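Local structure of invasin homolog AafB, Major fimbrial subunit of aggregative adherence fimbria II AafA chimeric construct (Escherichia coli, 4OR1) at residues T13-E18 and F124-K129; F48-N53 and V78-E83. The protein is a minor pilin of enteroaggregative Escherichia coli AAF/II fimbriae, built by the chaperone-usher route, and probably serves in adhesion of the bacterium. One frame throughout, in Å; residues are numbered along the deposited sequence.

Contact 1: T13-E18 and F124-K129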
loop_
_atom_site.group_PDB
_atom_site.type_symbol
_atom_site.label_atom_id
_atom_site.label_comp_id
_atom_site.label_asym_id
_atom_site.label_seq_id
_atom_site.Cartn_x
_atom_site.Cartn_y
_atom_site.Cartn_z
ATOM N N THR A 13 -16.176 6.833 -5.069
ATOM C CA THR A 13 -15.003 6.145 -4.533
ATOM C C THR A 13 -13.717 6.785 -5.039
ATOM O O THR A 13 -13.328 6.552 -6.187
ATOM C CB THR A 13 -14.996 4.656 -4.962
ATOM O OG1 THR A 13 -16.186 4.013 -4.500
ATOM C CG2 THR A 13 -13.796 3.928 -4.393
ATOM N N GLU A 14 -13.053 7.583 -4.200
ATOM C CA GLU A 14 -11.738 8.125 -4.578
ATOM C C GLU A 14 -10.576 7.737 -3.633
ATOM O O GLU A 14 -10.727 7.693 -2.402
ATOM C CB GLU A 14 -11.801 9.635 -4.850
ATOM C CG GLU A 14 -11.684 10.501 -3.623
ATOM C CD GLU A 14 -11.361 11.931 -3.964
ATOM O OE1 GLU A 14 -10.203 12.341 -3.732
ATOM O OE2 GLU A 14 -12.261 12.635 -4.475
ATOM N N ILE A 15 -9.424 7.445 -4.238
ATOM C CA ILE A 15 -8.259 6.925 -3.523
ATOM C C ILE A 15 -7.013 7.732 -3.858
ATOM O O ILE A 15 -6.786 8.118 -5.012
ATOM C CB ILE A 15 -8.016 5.435 -3.854
ATOM C CG1 ILE A 15 -6.821 4.880 -3.066
ATOM C CG2 ILE A 15 -7.834 5.241 -5.364
ATOM C CD1 ILE A 15 -6.606 3.376 -3.223
ATOM N N SER A 16 -6.204 7.983 -2.839
ATOM C CA SER A 16 -4.977 8.714 -3.038
ATOM C C SER A 16 -3.860 8.072 -2.231
ATOM O O SER A 16 -4.100 7.517 -1.157
ATOM C CB SER A 16 -5.164 10.177 -2.638
ATOM O OG SER A 16 -5.272 10.295 -1.231
ATOM N N LEU A 17 -2.646 8.164 -2.763
ATOM C CA LEU A 17 -1.460 7.649 -2.108
ATOM C C LEU A 17 -0.321 8.683 -2.211
ATOM O O LEU A 17 -0.063 9.224 -3.289
ATOM C CB LEU A 17 -1.076 6.322 -2.764
ATOM C CG LEU A 17 0.196 5.587 -2.342
ATOM C CD1 LEU A 17 0.144 5.178 -0.881
ATOM C CD2 LEU A 17 0.415 4.385 -3.250
ATOM N N GLU A 18 0.357 8.949 -1.093
ATOM C CA GLU A 18 1.405 9.970 -1.030
ATOM C C GLU A 18 2.678 9.432 -0.404
ATOM O O GLU A 18 2.671 9.024 0.760
ATOM C CB GLU A 18 0.938 11.175 -0.207
ATOM C CG GLU A 18 -0.243 11.939 -0.781
ATOM C CD GLU A 18 0.012 12.470 -2.181
ATOM O OE1 GLU A 18 1.176 12.825 -2.488
ATOM O OE2 GLU A 18 -0.958 12.531 -2.973
ATOM N N PHE A 124 4.883 2.573 -5.909
ATOM C CA PHE A 124 3.846 1.901 -5.139
ATOM C C PHE A 124 2.524 2.111 -5.857
ATOM O O PHE A 124 2.162 3.248 -6.172
ATOM C CB PHE A 124 3.759 2.463 -3.724
ATOM C CG PHE A 124 4.990 2.245 -2.899
ATOM C CD1 PHE A 124 5.749 1.090 -3.025
ATOM C CD2 PHE A 124 5.394 3.204 -1.989
ATOM C CE1 PHE A 124 6.893 0.891 -2.251
ATOM C CE2 PHE A 124 6.531 3.012 -1.203
ATOM C CZ PHE A 124 7.278 1.852 -1.336
ATOM N N SER A 125 1.809 1.022 -6.120
ATOM C CA SER A 125 0.508 1.116 -6.763
ATOM C C SER A 125 -0.542 0.352 -5.977
ATOM O O SER A 125 -0.409 -0.852 -5.745
ATOM C CB SER A 125 0.579 0.598 -8.186
ATOM O OG SER A 125 -0.720 0.532 -8.741
ATOM N N VAL A 126 -1.594 1.061 -5.581
ATOM C CA VAL A 126 -2.603 0.532 -4.669
ATOM C C VAL A 126 -4.017 0.752 -5.200
ATOM O O VAL A 126 -4.348 1.861 -5.625
ATOM C CB VAL A 126 -2.487 1.229 -3.313
ATOM C CG1 VAL A 126 -3.591 0.786 -2.395
ATOM C CG2 VAL A 126 -1.141 0.924 -2.686
ATOM N N SER A 127 -4.848 -0.290 -5.149
ATOM C CA SER A 127 -6.257 -0.190 -5.557
ATOM C C SER A 127 -7.213 -0.416 -4.399
ATOM O O SER A 127 -6.959 -1.252 -3.539
ATOM C CB SER A 127 -6.581 -1.175 -6.675
ATOM O OG SER A 127 -5.680 -1.021 -7.753
ATOM N N GLY A 128 -8.321 0.326 -4.391
ATOM C CA GLY A 128 -9.325 0.239 -3.324
ATOM C C GLY A 128 -10.767 0.114 -3.801
ATOM O O GLY A 128 -11.129 0.632 -4.860
ATOM N N LYS A 129 -11.581 -0.589 -3.012
ATOM C CA LYS A 129 -13.022 -0.747 -3.242
ATOM C C LYS A 129 -13.746 -0.288 -1.986
ATOM O O LYS A 129 -13.184 -0.355 -0.894
ATOM C CB LYS A 129 -13.387 -2.225 -3.419
ATOM C CG LYS A 129 -13.080 -2.895 -4.745
ATOM C CD LYS A 129 -13.169 -4.411 -4.533
ATOM C CE LYS A 129 -13.259 -5.189 -5.835
ATOM N NZ LYS A 129 -11.927 -5.448 -6.471
#

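Contact 2: F48-N53 and V78-E83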
loop_
_atom_site.group_PDB
_atom_site.type_symbol
_atom_site.label_atom_id
_atom_site.label_comp_id
_atom_site.label_asym_id
_atom_site.label_seq_id
_atom_site.Cartn_x
_atom_site.Cartn_y
_atom_site.Cartn_z
ATOM N N PHE A 48 -14.099 -1.144 3.773
ATOM C CA PHE A 48 -13.158 -0.852 2.694
ATOM C C PHE A 48 -12.325 -2.071 2.325
ATOM O O PHE A 48 -11.988 -2.887 3.185
ATOM C CB PHE A 48 -12.216 0.267 3.121
ATOM C CG PHE A 48 -12.914 1.457 3.703
ATOM C CD1 PHE A 48 -13.289 1.481 5.047
ATOM C CD2 PHE A 48 -13.190 2.566 2.913
ATOM C CE1 PHE A 48 -13.930 2.588 5.596
ATOM C CE2 PHE A 48 -13.824 3.684 3.451
ATOM C CZ PHE A 48 -14.190 3.696 4.801
ATOM N N HIS A 49 -12.003 -2.180 1.041
ATOM C CA HIS A 49 -11.030 -3.160 0.567
ATOM C C HIS A 49 -9.824 -2.433 -0.017
ATOM O O HIS A 49 -9.967 -1.385 -0.655
ATOM C CB HIS A 49 -11.646 -4.082 -0.484
ATOM C CG HIS A 49 -10.657 -4.996 -1.138
ATOM N ND1 HIS A 49 -10.413 -6.276 -0.686
ATOM C CD2 HIS A 49 -9.847 -4.813 -2.208
ATOM C CE1 HIS A 49 -9.502 -6.846 -1.455
ATOM N NE2 HIS A 49 -9.140 -5.979 -2.384
ATOM N N ILE A 50 -8.641 -3.001 0.198
ATOM C CA ILE A 50 -7.397 -2.417 -0.295
ATOM C C ILE A 50 -6.439 -3.529 -0.723
ATOM O O ILE A 50 -6.355 -4.568 -0.070
ATOM C CB ILE A 50 -6.767 -1.479 0.779
ATOM C CG1 ILE A 50 -5.775 -0.525 0.168
ATOM C CG2 ILE A 50 -6.091 -2.230 1.886
ATOM C CD1 ILE A 50 -6.400 0.400 -0.799
ATOM N N GLN A 51 -5.740 -3.328 -1.830
ATOM C CA GLN A 51 -4.717 -4.284 -2.256
ATOM C C GLN A 51 -3.641 -3.539 -2.998
ATOM O O GLN A 51 -3.891 -2.467 -3.552
ATOM C CB GLN A 51 -5.301 -5.397 -3.136
ATOM C CG GLN A 51 -5.573 -5.014 -4.582
ATOM C CD GLN A 51 -6.119 -6.164 -5.418
ATOM O OE1 GLN A 51 -6.266 -7.299 -4.944
ATOM N NE2 GLN A 51 -6.421 -5.872 -6.678
ATOM N N MET A 52 -2.438 -4.093 -2.998
ATOM C CA MET A 52 -1.313 -3.457 -3.655
ATOM C C MET A 52 -1.078 -4.220 -4.945
ATOM O O MET A 52 -1.151 -5.441 -4.953
ATOM C CB MET A 52 -0.102 -3.544 -2.743
ATOM C CG MET A 52 1.027 -2.652 -3.126
ATOM S SD MET A 52 2.161 -2.419 -1.746
ATOM C CE MET A 52 3.036 -0.993 -2.387
ATOM N N ASN A 53 -0.826 -3.528 -6.043
ATOM C CA ASN A 53 -0.575 -4.240 -7.291
ATOM C C ASN A 53 0.917 -4.521 -7.409
ATOM O O ASN A 53 1.661 -3.809 -8.090
ATOM C CB ASN A 53 -1.145 -3.486 -8.493
ATOM C CG ASN A 53 -2.610 -3.118 -8.302
ATOM O OD1 ASN A 53 -3.509 -3.976 -8.347
ATOM N ND2 ASN A 53 -2.857 -1.838 -8.071
ATOM N N VAL A 78 7.683 -4.889 1.754
ATOM C CA VAL A 78 6.821 -3.850 2.312
ATOM C C VAL A 78 5.501 -4.454 2.759
ATOM O O VAL A 78 5.059 -5.468 2.199
ATOM C CB VAL A 78 6.564 -2.722 1.276
ATOM C CG1 VAL A 78 7.898 -2.134 0.776
ATOM C CG2 VAL A 78 5.739 -3.223 0.104
ATOM N N ARG A 79 4.878 -3.848 3.767
ATOM C CA ARG A 79 3.548 -4.292 4.189
ATOM C C ARG A 79 2.541 -3.146 4.255
ATOM O O ARG A 79 2.922 -1.992 4.467
ATOM C CB ARG A 79 3.596 -5.086 5.511
ATOM C CG ARG A 79 3.894 -4.252 6.726
ATOM C CD ARG A 79 4.090 -5.111 7.977
ATOM N NE ARG A 79 4.425 -4.260 9.130
ATOM C CZ ARG A 79 5.652 -4.087 9.615
ATOM N NH1 ARG A 79 6.681 -4.729 9.083
ATOM N NH2 ARG A 79 5.845 -3.281 10.641
ATOM N N LEU A 80 1.267 -3.485 4.056
ATOM C CA LEU A 80 0.164 -2.541 4.171
ATOM C C LEU A 80 -0.432 -2.534 5.556
ATOM O O LEU A 80 -0.132 -3.394 6.372
ATOM C CB LEU A 80 -0.953 -2.931 3.221
ATOM C CG LEU A 80 -0.907 -2.387 1.797
ATOM C CD1 LEU A 80 -1.976 -3.053 0.970
ATOM C CD2 LEU A 80 -1.108 -0.890 1.774
ATOM N N GLY A 81 -1.306 -1.566 5.806
ATOM C CA GLY A 81 -2.131 -1.566 7.007
ATOM C C GLY A 81 -1.695 -0.540 8.023
ATOM O O GLY A 81 -0.528 -0.194 8.095
ATOM N N ARG A 82 -2.642 -0.046 8.807
ATOM C CA ARG A 82 -2.343 0.905 9.864
ATOM C C ARG A 82 -3.036 0.506 11.164
ATOM O O ARG A 82 -2.384 0.367 12.199
ATOM C CB ARG A 82 -2.738 2.330 9.450
ATOM N N GLU A 83 -4.351 0.300 11.103
ATOM C CA GLU A 83 -5.157 0.103 12.305
ATOM C C GLU A 83 -5.811 -1.277 12.398
ATOM O O GLU A 83 -5.313 -2.135 13.123
ATOM C CB GLU A 83 -6.193 1.230 12.461
#

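Contact 1: T13-E18 and F124-K129
Phe124 meets Leu17 with its backbone and its CB, not with its ring: Leu17 CD2 lies 3.6 Å from Phe124 O and 3.9 Å from Phe124 CB. The phenyl group is swung beside its own backbone N and anti to the carbonyl carbon (chi1 -64°), and the side chain also touches Met52, Ala35 and, in the fused AafA segment, Ile152. Val126 directs its CB toward segment 13-18 and divides its methyls between two partners. Leu17 CD2 touches Val126 CG2 at 3.8 Å, the two side chains crossing at about a right angle, and Ile15 CD1 stands 4.1 Å from Val126 CG1. The axes of the two short segments run antiparallel at 155° and approach to 7.6 Å, and no hydrogen bond joins them; they belong to the two facing sheets of an immunoglobulin-like sandwich, as expected of a fimbrial subunit. Residues 13-18 lie on the outermost strand of their sheet within this chain, bonded through the backbones of Glu14, Ser16 and Glu18 to strand 33-41. Beyond Val126, Ser127, its CB directed away from 13-18, hydrogen-bonds through OG to Thr147 of the fused AafA segment and to Asn53. Gly128 presents bare backbone: Ile15, extended with CG1 anti to its N (chi1 -178°), sets CD1 3.7 Å from Gly128 N and 3.6 Å from Val126 O. Thr13 CG2 makes a looser approach to Gly128 O, at 4.3 Å.

Contact 2: F48-N53 and V78-E83
Leu80 and Met52 form the centre of this contact, their CA atoms 8.0 Å apart. One methyl of Leu80 does the touching: CD1 lies 4.1 Å from Met52 N and 4.2 Å from Met52 CB, and reaches Ile50 CG2 at 4.3 Å. It therefore sits over the backbone between Ile50 and Met52. Farther along, Met52 SD lies 4.1 Å from Val78 CG2, the sulfur arm roughly perpendicular to the valine side chain. Met52 can span that distance because CG is anti to the backbone N (chi1 -166°) and the chain stays extended beyond it. All these contacts are van der Waals; no hydrogen bond links the segments. In the next shell, Val66 packs on Met52, Val126 and Ile39 on Ile50, and Val109 on Leu80. Tyr64 and Leu34 pack against Val78, and Tyr64 OH also accepts a weak hydrogen bond from Met52 N. Arg79, whose CB points away from segment 48-53, forms salt bridges through NH1 with Asp30 and Asp112. The axes of the two short strand segments, one from each sheet, approach to 8.7 Å and run antiparallel at 169°, and this apolar interleaving between facing sheets forms part of the hydrophobic core of an immunoglobulin-like beta sandwich.

From the N terminus, strand 13-19 opens contact 1, which closes only when the chain returns at 124-129, over a hundred residues later. Within that long loop the chain passes through 48-53 and comes back at 78-83, so contact 2 is the inner, shorter closure and the two do not cross. Each ties the larger sheet, on whose strands 13-18 and the start of 78-83 lie, to the four-stranded one, which holds 48-52 and 124-129. The last two are neighbouring strands: Ser125 O lies 2.7 Å from Asn53 N and Ser127 N 2.9 Å from Gln51 O, both probable hydrogen bonds. Val126 of contact 1 packs against Ile50 of contact 2, which joins the two apolar patches.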